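PDB 6SYN: peptidoglycan D,D-transpeptidase FtsI from Yersinia pestis, which probably cross-links septal peptidoglycan during cell division as a class B penicillin-binding protein, a serine D,D-transpeptidase that is acylated by beta-lactams. Local coordinates for residues Q118-I123 / L177-D182; A187-E192 / A219-P224. All coordinates share one frame; numbering follows the deposited sequence.

Contact 1. Residues Q118-I123 / L177-D182; sequences QVMAHI and LVLSVD
Val-181 forks between Met-120 and Ile-123, and the whole contact is apolar. Its CG1, anti to the backbone N (chi1 167°), meets the end of the Met-120 chain, tip to tip, with 3.8 Å from Val-181 CG1 to Met-120 CE and the sulfur at a similar distance. The other branch of the fork meets the tip of Ile-123, Val-181 CG2 lying 3.7 Å from Ile-123 CD1. Met-120 does not run out straight: its chain bends at chi2 (-82°) and again at chi3, which brings SD and CE together against the valine. Leu-179 adds a looser, lateral contact. Leu-179 and Ile-123 lie alongside one another, pointing opposite ways, with Leu-179 CD1 4.1 Å from Ile-123 CG2, and the same leucine methyl lies 4.3 Å from Met-120 CE. Leu-27 of strand 26-38 touches both Met-120 and Leu-179, while Gln-186 of helix 183-199 packs on Met-120 and Ile-123.

The polar groups look elsewhere. Ser-180 OG lies within hydrogen-bonding distance of the carbonyls of both Val-217 and Ser-390, which must share its one hydrogen, and Asp-182 caps the start of helix 183-199 while its OD2 forms a salt bridge with Arg-184.

The backbones stay well apart, the nearest CA atoms, of Ile-123 and Val-181, being 9.1 Å from each other. Side-chain ends alone therefore bridge the gap between the short helix 121-124 and the linker running from strand 177-178 into helix 183-199. Thioether and branched aliphatic groups hold these parts together by dispersion and burial, without directional bonds.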
loop_
_atom_site.group_PDB
_atom_site.type_symbol
_atom_site.label_atom_id
_atom_site.label_comp_id
_atom_site.label_asym_id
_atom_site.label_seq_id
_atom_site.Cartn_x
_atom_site.Cartn_y
_atom_site.Cartn_z
ATOM N N GLN A 118 -10.659 -5.925 8.902
ATOM C CA GLN A 118 -10.448 -5.491 7.493
ATOM C C GLN A 118 -9.182 -4.620 7.400
ATOM O O GLN A 118 -8.658 -4.482 6.273
ATOM C CB GLN A 118 -11.701 -4.777 6.967
ATOM C CG GLN A 118 -11.682 -3.259 7.117
ATOM C CD GLN A 118 -13.052 -2.638 7.260
ATOM O OE1 GLN A 118 -13.806 -2.968 8.172
ATOM N NE2 GLN A 118 -13.375 -1.705 6.377
ATOM N N VAL A 119 -8.701 -4.093 8.536
ATOM C CA VAL A 119 -7.582 -3.103 8.649
ATOM C C VAL A 119 -6.246 -3.767 8.261
ATOM O O VAL A 119 -5.521 -3.174 7.440
ATOM C CB VAL A 119 -7.544 -2.478 10.062
ATOM C CG1 VAL A 119 -6.372 -1.526 10.255
ATOM C CG2 VAL A 119 -8.847 -1.769 10.407
ATOM N N MET A 120 -5.928 -4.938 8.823
ATOM C CA MET A 120 -4.679 -5.700 8.525
ATOM C C MET A 120 -4.926 -6.701 7.388
ATOM O O MET A 120 -3.955 -7.362 6.984
ATOM C CB MET A 120 -4.188 -6.503 9.737
ATOM C CG MET A 120 -3.842 -5.689 10.978
ATOM S SD MET A 120 -2.193 -4.914 11.014
ATOM C CE MET A 120 -1.202 -6.072 10.072
ATOM N N ALA A 121 -6.168 -6.838 6.908
ATOM C CA ALA A 121 -6.625 -7.988 6.088
ATOM C C ALA A 121 -5.577 -8.332 5.022
ATOM O O ALA A 121 -5.201 -9.508 4.919
ATOM C CB ALA A 121 -7.966 -7.694 5.466
ATOM N N HIS A 122 -5.116 -7.338 4.266
ATOM C CA HIS A 122 -4.209 -7.524 3.104
ATOM C C HIS A 122 -2.843 -8.050 3.570
ATOM O O HIS A 122 -2.308 -8.942 2.886
ATOM C CB HIS A 122 -4.134 -6.228 2.290
ATOM C CG HIS A 122 -5.399 -5.938 1.555
ATOM N ND1 HIS A 122 -5.773 -6.651 0.425
ATOM C CD2 HIS A 122 -6.387 -5.048 1.791
ATOM C CE1 HIS A 122 -6.932 -6.199 -0.010
ATOM N NE2 HIS A 122 -7.331 -5.216 0.814
ATOM N N ILE A 123 -2.318 -7.548 4.693
ATOM C CA ILE A 123 -0.998 -7.950 5.277
ATOM C C ILE A 123 -1.071 -9.402 5.771
ATOM O O ILE A 123 -0.187 -10.197 5.424
ATOM C CB ILE A 123 -0.592 -7.015 6.436
ATOM C CG1 ILE A 123 -0.516 -5.554 5.987
ATOM C CG2 ILE A 123 0.706 -7.493 7.078
ATOM C CD1 ILE A 123 0.202 -4.637 6.954
ATOM N N LEU A 177 4.585 -15.452 15.344
ATOM C CA LEU A 177 5.184 -14.494 14.380
ATOM C C LEU A 177 5.046 -13.083 14.957
ATOM O O LEU A 177 3.936 -12.737 15.389
ATOM C CB LEU A 177 4.460 -14.637 13.038
ATOM C CG LEU A 177 5.014 -13.814 11.876
ATOM C CD1 LEU A 177 6.510 -14.015 11.719
ATOM C CD2 LEU A 177 4.299 -14.169 10.580
ATOM N N VAL A 178 6.139 -12.322 15.007
ATOM C CA VAL A 178 6.132 -10.893 15.434
ATOM C C VAL A 178 6.363 -10.043 14.181
ATOM O O VAL A 178 7.496 -10.048 13.667
ATOM C CB VAL A 178 7.175 -10.632 16.541
ATOM C CG1 VAL A 178 7.190 -9.174 16.992
ATOM C CG2 VAL A 178 6.953 -11.546 17.735
ATOM N N LEU A 179 5.320 -9.371 13.684
ATOM C CA LEU A 179 5.417 -8.499 12.483
ATOM C C LEU A 179 6.121 -7.189 12.863
ATOM O O LEU A 179 6.198 -6.866 14.069
ATOM C CB LEU A 179 4.026 -8.219 11.903
ATOM C CG LEU A 179 3.258 -9.417 11.343
ATOM C CD1 LEU A 179 1.977 -8.951 10.671
ATOM C CD2 LEU A 179 4.089 -10.226 10.356
ATOM N N SER A 180 6.608 -6.471 11.851
ATOM C CA SER A 180 7.232 -5.127 11.957
ATOM C C SER A 180 6.146 -4.042 12.065
ATOM O O SER A 180 6.472 -2.928 12.494
ATOM C CB SER A 180 8.120 -4.879 10.773
ATOM O OG SER A 180 7.336 -4.676 9.610
ATOM N N VAL A 181 4.906 -4.366 11.683
ATOM C CA VAL A 181 3.749 -3.423 11.598
ATOM C C VAL A 181 3.296 -3.023 13.011
ATOM O O VAL A 181 3.525 -3.804 13.953
ATOM C CB VAL A 181 2.614 -4.072 10.780
ATOM C CG1 VAL A 181 1.288 -3.337 10.905
ATOM C CG2 VAL A 181 3.010 -4.212 9.322
ATOM N N ASP A 182 2.688 -1.841 13.153
ATOM C CA ASP A 182 2.087 -1.345 14.424
ATOM C C ASP A 182 0.576 -1.212 14.191
ATOM O O ASP A 182 0.202 -0.557 13.197
ATOM C CB ASP A 182 2.767 -0.047 14.882
ATOM C CG ASP A 182 2.307 0.478 16.235
ATOM O OD1 ASP A 182 1.140 0.237 16.594
ATOM O OD2 ASP A 182 3.123 1.127 16.926
#

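Contact 2. Residues A187-E192 / A219-P224; sequences ALVYRE and AMANSP
Val-189 lays its two methyls over two alanines that face the helix from strand 219-223. CG2 sits on Ala-219, 3.5 Å from its CB, and CG1, anti to the backbone N (chi1 165°), reaches the next inward-facing residue at 3.8 Å from Ala-221 CB. That alanine is shared with Tyr-190: Ala-221 CB lies 3.7 Å from Tyr-190 CB and as near to its CA, so the strand's methyl rests against the helix backbone itself.

Beyond this the tyrosine ring extends along the strand. An edge of the ring, not a face, is turned to the strand, and the carbonyl of Asn-222 lies in the ring plane, with Asn-222 O 3.4 Å from Tyr-190 CE1. This is a contact of a carbonyl oxygen with an aromatic C-H edge. The phenol end has its polar partner in Gln-118. Asn-222 directs its own side chain off the other side of the strand, where ND2 bonds to Asn-241 OD1.

Helix 187-192 and strand 219-223 run nearly parallel, 23° apart, with axes 7.7 Å from each other at closest approach. On the helix side Val-189 also touches Ile-498 of helix 492-505, in keeping with the penicillin-recognising fold, where the first and last helices of the transpeptidase domain pack together on one face of the antiparallel sheet. Small alanine methyls let the helix come down close on this edge strand, giving a joint that is largely hydrophobic; the polar ends of Tyr-190 and Asn-222 are satisfied by partners beyond it.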
loop_
_atom_site.group_PDB
_atom_site.type_symbol
_atom_site.label_atom_id
_atom_site.label_comp_id
_atom_site.label_asym_id
_atom_site.label_seq_id
_atom_site.Cartn_x
_atom_site.Cartn_y
_atom_site.Cartn_z
ATOM N N ALA A 187 -4.184 1.141 11.841
ATOM C CA ALA A 187 -5.553 1.638 12.113
ATOM C C ALA A 187 -5.669 3.084 11.621
ATOM O O ALA A 187 -6.640 3.380 10.896
ATOM C CB ALA A 187 -5.875 1.519 13.581
ATOM N N LEU A 188 -4.701 3.936 11.980
ATOM C CA LEU A 188 -4.660 5.363 11.561
ATOM C C LEU A 188 -4.491 5.447 10.043
ATOM O O LEU A 188 -5.262 6.173 9.395
ATOM C CB LEU A 188 -3.507 6.096 12.246
ATOM C CG LEU A 188 -3.232 7.483 11.670
ATOM C CD1 LEU A 188 -4.448 8.382 11.847
ATOM C CD2 LEU A 188 -1.999 8.108 12.296
ATOM N N VAL A 189 -3.482 4.767 9.507
ATOM C CA VAL A 189 -3.194 4.762 8.045
ATOM C C VAL A 189 -4.461 4.318 7.303
ATOM O O VAL A 189 -4.982 5.118 6.511
ATOM C CB VAL A 189 -1.978 3.878 7.705
ATOM C CG1 VAL A 189 -1.901 3.571 6.219
ATOM C CG2 VAL A 189 -0.682 4.517 8.177
ATOM N N TYR A 190 -4.948 3.101 7.557
ATOM C CA TYR A 190 -6.070 2.497 6.795
ATOM C C TYR A 190 -7.311 3.394 6.882
ATOM O O TYR A 190 -8.001 3.547 5.859
ATOM C CB TYR A 190 -6.405 1.088 7.284
ATOM C CG TYR A 190 -7.697 0.566 6.707
ATOM C CD1 TYR A 190 -7.739 -0.009 5.448
ATOM C CD2 TYR A 190 -8.890 0.715 7.396
ATOM C CE1 TYR A 190 -8.931 -0.457 4.903
ATOM C CE2 TYR A 190 -10.089 0.271 6.867
ATOM C CZ TYR A 190 -10.109 -0.320 5.616
ATOM O OH TYR A 190 -11.292 -0.759 5.101
ATOM N N ARG A 191 -7.598 3.955 8.059
ATOM C CA ARG A 191 -8.839 4.734 8.318
ATOM C C ARG A 191 -8.830 6.012 7.472
ATOM O O ARG A 191 -9.897 6.381 6.940
ATOM C CB ARG A 191 -8.969 5.037 9.813
ATOM C CG ARG A 191 -9.926 6.167 10.159
ATOM C CD ARG A 191 -10.207 6.195 11.650
ATOM N NE ARG A 191 -9.070 6.564 12.503
ATOM C CZ ARG A 191 -8.190 5.721 13.065
ATOM N NH1 ARG A 191 -7.232 6.198 13.846
ATOM N NH2 ARG A 191 -8.250 4.416 12.852
ATOM N N GLU A 192 -7.680 6.672 7.359
ATOM C CA GLU A 192 -7.533 7.917 6.559
ATOM C C GLU A 192 -7.649 7.567 5.072
ATOM O O GLU A 192 -8.302 8.331 4.336
ATOM C CB GLU A 192 -6.215 8.611 6.910
ATOM C CG GLU A 192 -6.176 9.115 8.341
ATOM C CD GLU A 192 -7.258 10.125 8.678
ATOM O OE1 GLU A 192 -7.676 10.862 7.774
ATOM O OE2 GLU A 192 -7.679 10.167 9.843
ATOM N N ALA A 219 3.298 0.339 8.541
ATOM C CA ALA A 219 1.898 0.324 8.066
ATOM C C ALA A 219 1.861 0.041 6.563
ATOM O O ALA A 219 2.720 0.571 5.841
ATOM C CB ALA A 219 1.235 1.634 8.407
ATOM N N MET A 220 0.888 -0.763 6.125
ATOM C CA MET A 220 0.650 -1.120 4.703
ATOM C C MET A 220 -0.842 -1.428 4.516
ATOM O O MET A 220 -1.263 -2.562 4.835
ATOM C CB MET A 220 1.494 -2.336 4.311
ATOM C CG MET A 220 1.480 -2.646 2.829
ATOM S SD MET A 220 2.250 -4.246 2.494
ATOM C CE MET A 220 3.886 -3.729 1.982
ATOM N N ALA A 221 -1.612 -0.453 4.025
ATOM C CA ALA A 221 -3.085 -0.525 3.910
ATOM C C ALA A 221 -3.524 -0.297 2.461
ATOM O O ALA A 221 -2.795 0.363 1.701
ATOM C CB ALA A 221 -3.720 0.478 4.836
ATOM N N ASN A 222 -4.682 -0.857 2.110
ATOM C CA ASN A 222 -5.331 -0.733 0.780
ATOM C C ASN A 222 -6.828 -0.517 0.989
ATOM O O ASN A 222 -7.398 -1.107 1.927
ATOM C CB ASN A 222 -5.112 -1.969 -0.092
ATOM C CG ASN A 222 -3.670 -2.428 -0.121
ATOM O OD1 ASN A 222 -2.843 -1.840 -0.819
ATOM N ND2 ASN A 222 -3.361 -3.475 0.631
ATOM N N SER A 223 -7.428 0.319 0.152
ATOM C CA SER A 223 -8.896 0.456 0.007
ATOM C C SER A 223 -9.229 0.284 -1.471
ATOM O O SER A 223 -8.606 0.934 -2.304
ATOM C CB SER A 223 -9.370 1.775 0.543
ATOM O OG SER A 223 -10.781 1.884 0.437
ATOM N N PRO A 224 -10.197 -0.586 -1.848
ATOM C CA PRO A 224 -11.031 -1.326 -0.894
ATOM C C PRO A 224 -10.355 -2.520 -0.204
ATOM O O PRO A 224 -9.395 -3.059 -0.733
ATOM C CB PRO A 224 -12.159 -1.855 -1.787
ATOM C CG PRO A 224 -11.479 -2.074 -3.116
ATOM C CD PRO A 224 -10.544 -0.891 -3.246
#

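In the fold
Contacts 1 and 2 lie 11 Å apart, centre to centre, and follow one another along the chain: residues 177-182 lead straight into helix 183-199, which contact 2 seats on the sheet. They also touch. Gln-118 NE2 is 2.6 Å from Tyr-190 OH, a probable hydrogen bond, and Ile-123 CG1 packs 3.3 Å from Met-220 O. Segment 118-123 thus meets both helix 183-199, through Gln-118, and the edge strand 217-223, through Ile-123. None of the four segments lines the pocket of the bound beta-lactam derivative: strand 217-223 is one outermost strand of that sheet, whereas Thr-440, Gly-441, Thr-442 and Lys-444 of the pocket lie on the other, 437-446.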